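Local coordinates for MxaA (Stigmatella aurantiaca, PDB 4W4T), which forms the NADPH-dependent, Rossmann-fold terminal reductase domain of the myxalamid PKS-NRPS assembly line and probably releases the carrier-bound product as a primary alcohol, at residues L156-Y159 / E160-R163; G216-A219 / Q220-V224. One frame throughout, in Å; residues are numbered along the deposited sequence.

Overall arrangement
Two helix starts pack against each other, one tight and facing the second subunit, the other regular and buried at the NADPH site. Interaction 1 begins helix 159-177 and interaction 2 begins helix 217-234; their centres are about 8 Å apart within one Rossmann-type domain. The first is partly buried and meets the second subunit, and its contacts are mainly a proline, aliphatic groups and the tight turn of the chain. The second is buried, touches no other chain, and holds two NADPH-binding residues joined by a CH-pi contact and a bridging water. Where they meet, the methyl CE of Met162 lies 3.4 Å from Tyr218 N, and Tyr159 abuts Gln220.

Interaction 1 of 2, residues L156-Y159 / E160-R163; sequences LYPY and ESMR
Pro158 is overlapped by Glu160, whose chain crosses the proline at about a right angle. The glutamate is bent about the CB-CG bond (chi2 -95°), which folds its carboxylate back beside the ring and sets OE1 3.6 Å from Pro158 CB. An alanine here would take away this cover and would probably leave the CB-CG side of Pro158 less shielded, with no acidic group beside the first helical turn. Ser161 meets the proline from another direction, its OG 3.4 Å from Pro158 CD, while its CB rests 3.6 Å from Tyr157 CB. The hydroxyl itself is hydrogen-bonded to Gly345 O of the second subunit, so the serine joins the turn to the dimer interface. Met162, present as selenomethionine, also turns back toward Tyr157: the bend at its last torsion (chi3 -73°) brings methyl CE to 3.3 Å from Tyr157 O and 3.9 Å from Tyr157 CB. Behind these side chains the backbone winds tightly. Ser161 N bonds to Pro158 O at 3.0 Å and Met162 N to Tyr159 O at 2.9 Å, both spanning three residues. Tyr159 lies across the extended Arg163 at a slant, its CE2 4.0 Å from Arg163 CD, with ring and guanidinium planes 70° apart. Their polar ends converge on one carboxylate oxygen: Asp35 OD2 accepts a hydrogen bond from Tyr159 OH and forms a salt bridge with Arg163 NE, tying the turn to helix 28-35. The whole unit thus opens helix 159-177, which follows strand 145-148 of the parallel sheet; Tyr159 and Met162 pack on helix 217-234, while Tyr157, Pro158 and Ser161 lie against the second subunit.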
loop_
_atom_site.group_PDB
_atom_site.type_symbol
_atom_site.label_atom_id
_atom_site.label_comp_id
_atom_site.label_asym_id
_atom_site.label_seq_id
_atom_site.Cartn_x
_atom_site.Cartn_y
_atom_site.Cartn_z
ATOM N N LEU A 156 5.137 6.176 1.734
ATOM C CA LEU A 156 5.157 5.179 0.670
ATOM C C LEU A 156 5.352 5.784 -0.730
ATOM O O LEU A 156 5.942 5.144 -1.609
ATOM C CB LEU A 156 3.866 4.369 0.697
ATOM C CG LEU A 156 3.552 3.607 1.984
ATOM C CD1 LEU A 156 2.229 2.873 1.820
ATOM C CD2 LEU A 156 4.673 2.648 2.297
ATOM N N TYR A 157 4.851 6.998 -0.938
ATOM C CA TYR A 157 4.851 7.622 -2.276
ATOM C C TYR A 157 6.241 8.088 -2.733
ATOM O O TYR A 157 7.105 8.376 -1.912
ATOM C CB TYR A 157 3.901 8.834 -2.314
ATOM C CG TYR A 157 2.421 8.532 -2.328
ATOM C CD1 TYR A 157 1.949 7.229 -2.407
ATOM C CD2 TYR A 157 1.489 9.568 -2.275
ATOM C CE1 TYR A 157 0.583 6.955 -2.424
ATOM C CE2 TYR A 157 0.123 9.306 -2.297
ATOM C CZ TYR A 157 -0.318 7.999 -2.372
ATOM O OH TYR A 157 -1.668 7.739 -2.387
ATOM N N PRO A 158 6.450 8.201 -4.055
ATOM C CA PRO A 158 7.721 8.707 -4.583
ATOM C C PRO A 158 7.818 10.235 -4.538
ATOM O O PRO A 158 6.827 10.904 -4.264
ATOM C CB PRO A 158 7.701 8.231 -6.041
ATOM C CG PRO A 158 6.269 8.225 -6.387
ATOM C CD PRO A 158 5.573 7.719 -5.140
ATOM N N TYR A 159 9.011 10.752 -4.809
ATOM C CA TYR A 159 9.267 12.193 -4.834
ATOM C C TYR A 159 8.205 12.944 -5.627
ATOM O O TYR A 159 7.653 13.939 -5.146
ATOM C CB TYR A 159 10.659 12.451 -5.415
ATOM C CG TYR A 159 11.011 13.909 -5.637
ATOM C CD1 TYR A 159 11.447 14.707 -4.584
ATOM C CD2 TYR A 159 10.942 14.471 -6.901
ATOM C CE1 TYR A 159 11.788 16.027 -4.789
ATOM C CE2 TYR A 159 11.291 15.793 -7.124
ATOM C CZ TYR A 159 11.710 16.567 -6.063
ATOM O OH TYR A 159 12.051 17.886 -6.271
ATOM N N GLU A 160 7.871 12.444 -6.816
ATOM C CA GLU A 160 6.973 13.192 -7.697
ATOM C C GLU A 160 5.587 13.394 -7.077
ATOM O O GLU A 160 4.898 14.337 -7.425
ATOM C CB GLU A 160 6.864 12.506 -9.074
ATOM C CG GLU A 160 6.810 10.974 -9.046
ATOM C CD GLU A 160 8.179 10.295 -9.250
ATOM O OE1 GLU A 160 9.122 10.557 -8.458
ATOM O OE2 GLU A 160 8.301 9.478 -10.205
ATOM N N SER A 161 5.198 12.551 -6.122
ATOM C CA SER A 161 3.877 12.675 -5.516
ATOM C C SER A 161 3.819 13.821 -4.493
ATOM O O SER A 161 2.740 14.282 -4.124
ATOM C CB SER A 161 3.466 11.371 -4.828
ATOM O OG SER A 161 3.471 10.275 -5.734
HETATM N N MSE A 162 4.976 14.263 -4.023
HETATM C CA MSE A 162 5.010 15.272 -2.964
HETATM C C MSE A 162 5.680 16.552 -3.442
HETATM O O MSE A 162 5.815 17.532 -2.689
HETATM C CB MSE A 162 5.716 14.713 -1.719
HETATM C CG MSE A 162 4.783 13.904 -0.847
HETATM SE SE MSE A 162 5.696 12.771 0.430
HETATM C CE MSE A 162 6.354 11.433 -0.850
ATOM N N ARG A 163 6.087 16.546 -4.709
ATOM C CA ARG A 163 6.722 17.708 -5.313
ATOM C C ARG A 163 5.836 18.959 -5.234
ATOM O O ARG A 163 6.297 20.034 -4.830
ATOM C CB ARG A 163 7.087 17.391 -6.763
ATOM C CG ARG A 163 7.949 18.439 -7.428
ATOM C CD ARG A 163 8.361 17.995 -8.836
ATOM N NE ARG A 163 9.160 19.025 -9.492
ATOM C CZ ARG A 163 8.664 20.039 -10.192
ATOM N NH1 ARG A 163 7.354 20.167 -10.364
ATOM N NH2 ARG A 163 9.487 20.926 -10.735
#

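Interaction 2 of 2, residues G216-A219 / Q220-V224; sequences GGYA and QSKWV
Lys222 reaches back over one face of the ring of Tyr218, four residues earlier, in a CH-pi contact. Its CG is 3.9 Å from the ring centroid and sits toward the rim, closest to CE1. Two successive bends in the lysine chain (chi2 -64°, chi3 -75°) fold it past the ring, bringing NZ round to the phenol end. There a water links the pair, 2.6 Å from Tyr218 OH at the ring's edge and 3.1 Å from Lys222 NZ, whose proton it accepts. NZ also bonds to Val188 O, at the end of strand 185-188, which fixes the tip of the lysine. Both residues line the NADPH site, unoccupied in this chain, and their spacing is the Tyr-x-x-x-Lys signature of short-chain dehydrogenases. The next shell sets the backbone beneath them. Tyr218 O receives two donors, Lys222 N at 3.0 Å and Ser221 OG at 2.9 Å; Asn166 ND2 meets the same serine oxygen from helix 159-177. At the N-cap, Gly216 O takes Gln220 N at 3.1 Å, with the Gln220 side chain alongside it and CG also 3.1 Å from that oxygen. Gly216 has a positive phi (96°), at which a side chain would press on the preceding carbonyl. Farther out, the Tyr218 ring makes an edge-to-face stack with Phe155, and Trp223 NE1 bonds to Glu209 O. The start of helix 217-234 thereby packs against helix 28-35, touched by Gln220, Trp223 and Val224, and against helix 159-177, met by Gln220, Ser221 and Val224.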
loop_
_atom_site.group_PDB
_atom_site.type_symbol
_atom_site.label_atom_id
_atom_site.label_comp_id
_atom_site.label_asym_id
_atom_site.label_seq_id
_atom_site.Cartn_x
_atom_site.Cartn_y
_atom_site.Cartn_z
ATOM N N GLY A 216 13.534 7.492 -0.041
ATOM C CA GLY A 216 12.097 7.669 0.019
ATOM C C GLY A 216 11.675 9.057 -0.428
ATOM O O GLY A 216 12.415 10.036 -0.272
ATOM N N GLY A 217 10.468 9.145 -0.962
ATOM C CA GLY A 217 9.975 10.389 -1.519
ATOM C C GLY A 217 9.795 11.505 -0.507
ATOM O O GLY A 217 9.995 12.678 -0.828
ATOM N N TYR A 218 9.397 11.167 0.715
ATOM C CA TYR A 218 9.148 12.214 1.700
ATOM C C TYR A 218 10.448 12.938 2.039
ATOM O O TYR A 218 10.522 14.171 1.951
ATOM C CB TYR A 218 8.507 11.642 2.971
ATOM C CG TYR A 218 8.381 12.670 4.081
ATOM C CD1 TYR A 218 7.510 13.745 3.951
ATOM C CD2 TYR A 218 9.134 12.569 5.241
ATOM C CE1 TYR A 218 7.401 14.694 4.949
ATOM C CE2 TYR A 218 9.029 13.512 6.256
ATOM C CZ TYR A 218 8.158 14.568 6.102
ATOM O OH TYR A 218 8.032 15.509 7.083
ATOM N N ALA A 219 11.472 12.168 2.410
ATOM C CA ALA A 219 12.776 12.740 2.761
ATOM C C ALA A 219 13.343 13.537 1.593
ATOM O O ALA A 219 13.878 14.635 1.762
ATOM C CB ALA A 219 13.743 11.649 3.180
ATOM N N GLN A 220 13.229 12.974 0.398
ATOM C CA GLN A 220 13.730 13.647 -0.786
ATOM C C GLN A 220 13.044 14.993 -1.006
ATOM O O GLN A 220 13.704 15.993 -1.279
ATOM C CB GLN A 220 13.546 12.749 -2.004
ATOM C CG GLN A 220 14.491 11.571 -1.968
ATOM C CD GLN A 220 14.153 10.532 -2.999
ATOM O OE1 GLN A 220 13.001 10.421 -3.440
ATOM N NE2 GLN A 220 15.156 9.767 -3.400
ATOM N N SER A 221 11.725 15.031 -0.856
ATOM C CA SER A 221 10.999 16.282 -1.122
ATOM C C SER A 221 11.295 17.345 -0.051
ATOM O O SER A 221 11.360 18.539 -0.345
ATOM C CB SER A 221 9.490 16.029 -1.214
ATOM O OG SER A 221 8.922 15.673 0.035
ATOM N N LYS A 222 11.512 16.907 1.184
ATOM C CA LYS A 222 11.788 17.850 2.267
ATOM C C LYS A 222 13.229 18.365 2.167
ATOM O O LYS A 222 13.514 19.503 2.521
ATOM C CB LYS A 222 11.526 17.202 3.633
ATOM C CG LYS A 222 10.046 16.893 3.905
ATOM C CD LYS A 222 9.162 18.153 3.983
ATOM C CE LYS A 222 9.364 18.913 5.307
ATOM N NZ LYS A 222 8.324 19.980 5.513
ATOM N N TRP A 223 14.132 17.529 1.668
ATOM C CA TRP A 223 15.497 17.974 1.413
ATOM C C TRP A 223 15.480 19.127 0.396
ATOM O O TRP A 223 16.094 20.175 0.600
ATOM C CB TRP A 223 16.341 16.814 0.895
ATOM C CG TRP A 223 17.764 17.141 0.586
ATOM C CD1 TRP A 223 18.841 16.996 1.415
ATOM C CD2 TRP A 223 18.278 17.635 -0.659
ATOM N NE1 TRP A 223 19.996 17.384 0.765
ATOM C CE2 TRP A 223 19.676 17.774 -0.509
ATOM C CE3 TRP A 223 17.692 17.973 -1.885
ATOM C CZ2 TRP A 223 20.495 18.244 -1.539
ATOM C CZ3 TRP A 223 18.507 18.431 -2.911
ATOM C CH2 TRP A 223 19.894 18.568 -2.728
ATOM N N VAL A 224 14.778 18.922 -0.706
ATOM C CA VAL A 224 14.680 19.960 -1.723
ATOM C C VAL A 224 14.050 21.242 -1.145
ATOM O O VAL A 224 14.548 22.357 -1.372
ATOM C CB VAL A 224 13.868 19.453 -2.934
ATOM C CG1 VAL A 224 13.675 20.551 -3.955
ATOM C CG2 VAL A 224 14.582 18.269 -3.567
HETATM O O HOH W 1 6.663 17.734 6.912
#